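Local structure of glycoside hydrolase YxiA (Bacillus licheniformis, 3LV4) at residues V348-V353 / L378-K383; F413-D418 / K424-S429. The protein probably hydrolyses glycosidic bonds in arabinan, as a calcium-binding member of glycoside hydrolase family 43 similar to endo-1,5-alpha-L-arabinosidases. One frame throughout, in Å; residues are numbered along the deposited sequence.

Contact 1. Residues V348-V353 / L378-K383; sequences VKKSDV and LNQNGK
Lys350 lies over the backbone of Gln380, its CE 3.2 Å from Gln380 O, while NZ stays 3.7 Å from that oxygen. The lysine reaches across because CG stands anti to the backbone N (chi1 -161°) and the chain remains extended until it bends at the last torsion. Its CE also comes within 4.4 Å of Gln380 CG, so the methylene next to the amine brushes the glutamine side chain there. Deeper in, Leu378 CD1 approaches Val353 O at 3.9 Å; that carbonyl is taken up by the hydroxyl of Tyr357, and Trp392 packs against both Val353 and Leu378. Each segment is braced internally. Asp352 OD2 accepts the backbone N-H of Lys349, the N-cap residue, in a nearly straight bond of 2.9 Å. In the other segment, Lys383 O receives both the backbone N and ND2 of Asn379, the latter at 2.9 Å, bonds that flank the type I turn from Asn379 to Gly382; the turn itself is closed by Gly382 N on Asn379 O. The arrangement is a short helix leaning on a beta-hairpin turn between strands 371-378 and 383-386, at the margin of the C-terminal lipocalin-like beta domain.

Contact 2. Residues F413-D418 / K424-S429; sequences FLRQWD and KVMTFS
Leu414 and Thr427 form one of two hydrogen-bonded pairs between these antiparallel strands, and Gln416 with Val425 forms the other. Both bonds of the second pair are nearly straight (167° and 169° at the hydrogen), with Val425 N 2.7 Å from Gln416 O. At the first, Leu414 O is gripped twice, by Thr427 N from above the carbonyl plane and by Thr427 OG1 at 2.8 Å, in that plane on a lone pair. The threonine hydroxyl gets there because it sits between its own backbone N and carbonyl carbon (chi1 76°). Gln416 crosses this side chain at about a right angle, its OE1 3.5 Å from Thr427 CG2.

On the face carrying Phe413, Arg415, Met426 and Phe428, the contacts between the strands are mainly apolar. Phe413 CD1 packs 3.7 Å from Phe428 CB, and the selenium of selenomethionine Met426 makes an oblique Met-aromatic contact with the Phe413 ring. Met426 CE lies 3.6 Å above the centre of the Arg415 guanidinium plane, whose nitrogens pair with Glu346 and Asp352. An alanine here is likely to deprive both carboxylates of their guanidinium partner and to open a gap beside Met426 CE.

The chemistry thus divides by face: beside Leu414 and Val425, separate partners satisfy Thr427 OG1 (Leu414 O) and Gln416 OE1 (His338 N), whereas on the other face the Met426 methyl caps one side of an ion-paired guanidinium.

Overall arrangement
Contacts 1 and 2 follow one another along the chain, the first closing before the second opens, and their centres lie 14 Å apart within the C-terminal lipocalin-like domain. Contact 2 belongs to the hairpin of strands 407-418 and 423-432, and contact 1 sets helix 350-353 beside the turn that follows strand 371-378. They meet directly: Asp352 OD2 is 3.0 Å from Arg415 NH2 in a salt bridge, and Val353 CG1 packs 3.6 Å from Phe413 CD1. Val348 touches both Arg415 and Met426. The short helix is thereby fastened to the hairpin by charge and apolar packing, linking the more peripheral contact 1 with the buried strand pair.

Contact 1. Residues V348-V353 / L378-K383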
loop_
_atom_site.group_PDB
_atom_site.type_symbol
_atom_site.label_atom_id
_atom_site.label_comp_id
_atom_site.label_asym_id
_atom_site.label_seq_id
_atom_site.Cartn_x
_atom_site.Cartn_y
_atom_site.Cartn_z
ATOM N N VAL A 348 24.184 14.397 3.582
ATOM C CA VAL A 348 25.217 13.435 3.936
ATOM C C VAL A 348 26.468 13.686 3.111
ATOM O O VAL A 348 26.399 14.157 1.980
ATOM C CB VAL A 348 24.745 11.983 3.735
ATOM C CG1 VAL A 348 23.461 11.743 4.488
ATOM C CG2 VAL A 348 24.572 11.680 2.256
ATOM N N LYS A 349 27.619 13.378 3.693
ATOM C CA LYS A 349 28.885 13.507 2.992
ATOM C C LYS A 349 29.459 12.115 2.751
ATOM O O LYS A 349 28.958 11.131 3.289
ATOM C CB LYS A 349 29.864 14.354 3.805
ATOM C CG LYS A 349 30.442 13.629 5.003
ATOM C CD LYS A 349 31.284 14.559 5.856
ATOM C CE LYS A 349 30.423 15.621 6.508
ATOM N NZ LYS A 349 31.216 16.455 7.454
ATOM N N LYS A 350 30.517 12.036 1.953
ATOM C CA LYS A 350 31.102 10.748 1.585
ATOM C C LYS A 350 31.496 9.896 2.799
ATOM O O LYS A 350 31.217 8.695 2.828
ATOM C CB LYS A 350 32.301 10.947 0.650
ATOM C CG LYS A 350 32.697 9.707 -0.141
ATOM C CD LYS A 350 33.917 9.983 -1.018
ATOM C CE LYS A 350 34.258 8.796 -1.913
ATOM N NZ LYS A 350 33.267 8.614 -3.016
ATOM N N SER A 351 32.136 10.498 3.803
ATOM C CA SER A 351 32.565 9.707 4.958
ATOM C C SER A 351 31.378 9.127 5.731
ATOM O O SER A 351 31.510 8.093 6.394
ATOM C CB SER A 351 33.490 10.504 5.891
ATOM O OG SER A 351 32.762 11.385 6.720
ATOM N N ASP A 352 30.222 9.782 5.637
ATOM C CA ASP A 352 29.020 9.323 6.330
ATOM C C ASP A 352 28.543 7.997 5.756
ATOM O O ASP A 352 28.046 7.131 6.478
ATOM C CB ASP A 352 27.882 10.341 6.187
ATOM C CG ASP A 352 28.138 11.636 6.943
ATOM O OD1 ASP A 352 28.823 11.602 7.992
ATOM O OD2 ASP A 352 27.633 12.695 6.491
ATOM N N VAL A 353 28.684 7.846 4.443
ATOM C CA VAL A 353 28.035 6.736 3.748
ATOM C C VAL A 353 28.979 5.589 3.387
ATOM O O VAL A 353 28.523 4.475 3.146
ATOM C CB VAL A 353 27.267 7.218 2.495
ATOM C CG1 VAL A 353 26.187 8.223 2.897
ATOM C CG2 VAL A 353 28.221 7.827 1.477
ATOM N N LEU A 378 30.452 -0.371 0.703
ATOM C CA LEU A 378 30.608 0.778 -0.171
ATOM C C LEU A 378 31.993 1.329 0.117
ATOM O O LEU A 378 32.197 1.997 1.135
ATOM C CB LEU A 378 29.545 1.840 0.118
ATOM C CG LEU A 378 28.084 1.414 -0.050
ATOM C CD1 LEU A 378 27.157 2.624 -0.004
ATOM C CD2 LEU A 378 27.888 0.628 -1.335
ATOM N N ASN A 379 32.947 1.017 -0.758
ATOM C CA ASN A 379 34.331 1.439 -0.564
ATOM C C ASN A 379 34.561 2.892 -0.940
ATOM O O ASN A 379 33.841 3.461 -1.758
ATOM C CB ASN A 379 35.287 0.550 -1.363
ATOM C CG ASN A 379 35.241 -0.894 -0.920
ATOM O OD1 ASN A 379 35.985 -1.299 -0.030
ATOM N ND2 ASN A 379 34.359 -1.678 -1.529
ATOM N N GLN A 380 35.588 3.479 -0.344
ATOM C CA GLN A 380 35.946 4.858 -0.621
ATOM C C GLN A 380 36.220 5.090 -2.105
ATOM O O GLN A 380 35.999 6.185 -2.618
ATOM C CB GLN A 380 37.166 5.253 0.210
ATOM C CG GLN A 380 37.583 6.694 0.037
ATOM C CD GLN A 380 38.634 7.095 1.037
ATOM O OE1 GLN A 380 38.541 6.759 2.220
ATOM N NE2 GLN A 380 39.649 7.820 0.573
ATOM N N ASN A 381 36.685 4.058 -2.797
ATOM C CA ASN A 381 37.061 4.217 -4.202
ATOM C C ASN A 381 35.885 4.094 -5.173
ATOM O O ASN A 381 36.073 4.076 -6.391
ATOM C CB ASN A 381 38.211 3.270 -4.583
ATOM C CG ASN A 381 37.802 1.804 -4.581
ATOM O OD1 ASN A 381 38.609 0.915 -4.893
ATOM N ND2 ASN A 381 36.552 1.540 -4.239
ATOM N N GLY A 382 34.671 4.015 -4.639
ATOM C CA GLY A 382 33.491 3.962 -5.487
ATOM C C GLY A 382 33.100 2.566 -5.932
ATOM O O GLY A 382 32.182 2.391 -6.731
ATOM N N LYS A 383 33.788 1.558 -5.413
ATOM C CA LYS A 383 33.432 0.185 -5.744
ATOM C C LYS A 383 32.620 -0.451 -4.640
ATOM O O LYS A 383 32.805 -0.135 -3.466
ATOM C CB LYS A 383 34.682 -0.647 -6.004
ATOM C CG LYS A 383 35.479 -0.129 -7.184
ATOM C CD LYS A 383 36.552 -1.088 -7.618
ATOM C CE LYS A 383 37.352 -0.469 -8.753
ATOM N NZ LYS A 383 36.454 0.246 -9.712
#

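Contact 2. Residues F413-D418 / K424-S429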
loop_
_atom_site.group_PDB
_atom_site.type_symbol
_atom_site.label_atom_id
_atom_site.label_comp_id
_atom_site.label_asym_id
_atom_site.label_seq_id
_atom_site.Cartn_x
_atom_site.Cartn_y
_atom_site.Cartn_z
ATOM N N PHE A 413 19.782 8.256 0.549
ATOM C CA PHE A 413 20.373 7.930 1.856
ATOM C C PHE A 413 19.547 8.554 2.985
ATOM O O PHE A 413 19.060 9.683 2.860
ATOM C CB PHE A 413 21.791 8.515 1.979
ATOM C CG PHE A 413 22.867 7.775 1.211
ATOM C CD1 PHE A 413 23.325 6.538 1.635
ATOM C CD2 PHE A 413 23.476 8.367 0.108
ATOM C CE1 PHE A 413 24.344 5.877 0.948
ATOM C CE2 PHE A 413 24.496 7.718 -0.585
ATOM C CZ PHE A 413 24.933 6.474 -0.165
ATOM N N LEU A 414 19.425 7.848 4.105
ATOM C CA LEU A 414 18.668 8.357 5.244
ATOM C C LEU A 414 19.186 7.747 6.538
ATOM O O LEU A 414 19.287 6.525 6.650
ATOM C CB LEU A 414 17.187 8.008 5.086
ATOM C CG LEU A 414 16.255 8.503 6.195
ATOM C CD1 LEU A 414 16.225 10.054 6.232
ATOM C CD2 LEU A 414 14.848 7.915 6.043
ATOM N N ARG A 415 19.516 8.586 7.518
ATOM C CA ARG A 415 19.851 8.067 8.842
ATOM C C ARG A 415 18.576 7.644 9.559
ATOM O O ARG A 415 17.604 8.393 9.607
ATOM C CB ARG A 415 20.581 9.116 9.682
ATOM C CG ARG A 415 21.946 9.493 9.169
ATOM C CD ARG A 415 22.634 10.439 10.156
ATOM N NE ARG A 415 23.958 10.860 9.702
ATOM C CZ ARG A 415 24.172 11.798 8.783
ATOM N NH1 ARG A 415 23.145 12.405 8.198
ATOM N NH2 ARG A 415 25.413 12.121 8.434
ATOM N N GLN A 416 18.595 6.447 10.132
ATOM C CA GLN A 416 17.411 5.874 10.742
ATOM C C GLN A 416 17.722 5.208 12.065
ATOM O O GLN A 416 18.878 4.926 12.373
ATOM C CB GLN A 416 16.814 4.817 9.821
ATOM C CG GLN A 416 16.242 5.358 8.543
ATOM C CD GLN A 416 15.166 4.444 8.011
ATOM O OE1 GLN A 416 15.451 3.426 7.384
ATOM N NE2 GLN A 416 13.918 4.788 8.283
ATOM N N TRP A 417 16.669 4.947 12.829
ATOM C CA TRP A 417 16.750 4.124 14.018
ATOM C C TRP A 417 16.554 2.653 13.650
ATOM O O TRP A 417 15.574 2.291 12.999
ATOM C CB TRP A 417 15.654 4.557 14.992
ATOM C CG TRP A 417 15.579 3.764 16.249
ATOM C CD1 TRP A 417 14.642 2.824 16.578
ATOM C CD2 TRP A 417 16.470 3.853 17.365
ATOM N NE1 TRP A 417 14.899 2.320 17.834
ATOM C CE2 TRP A 417 16.015 2.936 18.336
ATOM C CE3 TRP A 417 17.609 4.617 17.635
ATOM C CZ2 TRP A 417 16.657 2.766 19.556
ATOM C CZ3 TRP A 417 18.244 4.445 18.844
ATOM C CH2 TRP A 417 17.769 3.526 19.789
ATOM N N ASP A 418 17.489 1.805 14.059
ATOM C CA ASP A 418 17.329 0.361 13.889
ATOM C C ASP A 418 16.826 -0.208 15.201
ATOM O O ASP A 418 17.535 -0.182 16.206
ATOM C CB ASP A 418 18.650 -0.304 13.504
ATOM C CG ASP A 418 18.570 -1.819 13.531
ATOM O OD1 ASP A 418 17.494 -2.373 13.217
ATOM O OD2 ASP A 418 19.585 -2.459 13.870
ATOM N N LYS A 424 21.267 4.228 15.940
ATOM C CA LYS A 424 21.094 4.971 14.701
ATOM C C LYS A 424 22.017 4.393 13.651
ATOM O O LYS A 424 23.190 4.132 13.931
ATOM C CB LYS A 424 21.422 6.448 14.910
ATOM C CG LYS A 424 20.210 7.348 15.054
ATOM C CD LYS A 424 20.144 7.989 16.432
ATOM C CE LYS A 424 19.030 9.036 16.507
ATOM N NZ LYS A 424 17.689 8.491 16.128
ATOM N N VAL A 425 21.494 4.201 12.440
ATOM C CA VAL A 425 22.283 3.638 11.354
ATOM C C VAL A 425 22.105 4.469 10.094
ATOM O O VAL A 425 21.169 5.255 9.996
ATOM C CB VAL A 425 21.876 2.177 11.048
ATOM C CG1 VAL A 425 22.222 1.270 12.224
ATOM C CG2 VAL A 425 20.383 2.091 10.707
HETATM N N MSE A 426 23.007 4.297 9.132
HETATM C CA MSE A 426 22.847 4.927 7.826
HETATM C C MSE A 426 22.140 3.941 6.908
HETATM O O MSE A 426 22.465 2.761 6.904
HETATM C CB MSE A 426 24.208 5.300 7.225
HETATM C CG MSE A 426 24.112 5.889 5.808
HETATM SE SE MSE A 426 23.044 7.547 5.753
HETATM C CE MSE A 426 24.282 8.699 6.756
ATOM N N THR A 427 21.171 4.409 6.131
ATOM C CA THR A 427 20.508 3.516 5.194
ATOM C C THR A 427 20.540 4.098 3.789
ATOM O O THR A 427 20.798 5.281 3.601
ATOM C CB THR A 427 19.032 3.251 5.593
ATOM O OG1 THR A 427 18.223 4.394 5.272
ATOM C CG2 THR A 427 18.926 2.948 7.092
ATOM N N PHE A 428 20.292 3.248 2.800
ATOM C CA PHE A 428 19.948 3.720 1.476
ATOM C C PHE A 428 18.840 2.839 0.924
ATOM O O PHE A 428 18.664 1.702 1.356
ATOM C CB PHE A 428 21.167 3.765 0.531
ATOM C CG PHE A 428 21.776 2.423 0.234
ATOM C CD1 PHE A 428 21.230 1.597 -0.738
ATOM C CD2 PHE A 428 22.926 2.007 0.896
ATOM C CE1 PHE A 428 21.804 0.362 -1.032
ATOM C CE2 PHE A 428 23.510 0.777 0.608
ATOM C CZ PHE A 428 22.942 -0.050 -0.355
ATOM N N SER A 429 18.078 3.382 -0.014
ATOM C CA SER A 429 16.982 2.646 -0.625
ATOM C C SER A 429 16.909 3.115 -2.059
ATOM O O SER A 429 16.852 4.317 -2.309
ATOM C CB SER A 429 15.664 2.938 0.093
ATOM O OG SER A 429 14.589 2.221 -0.501
#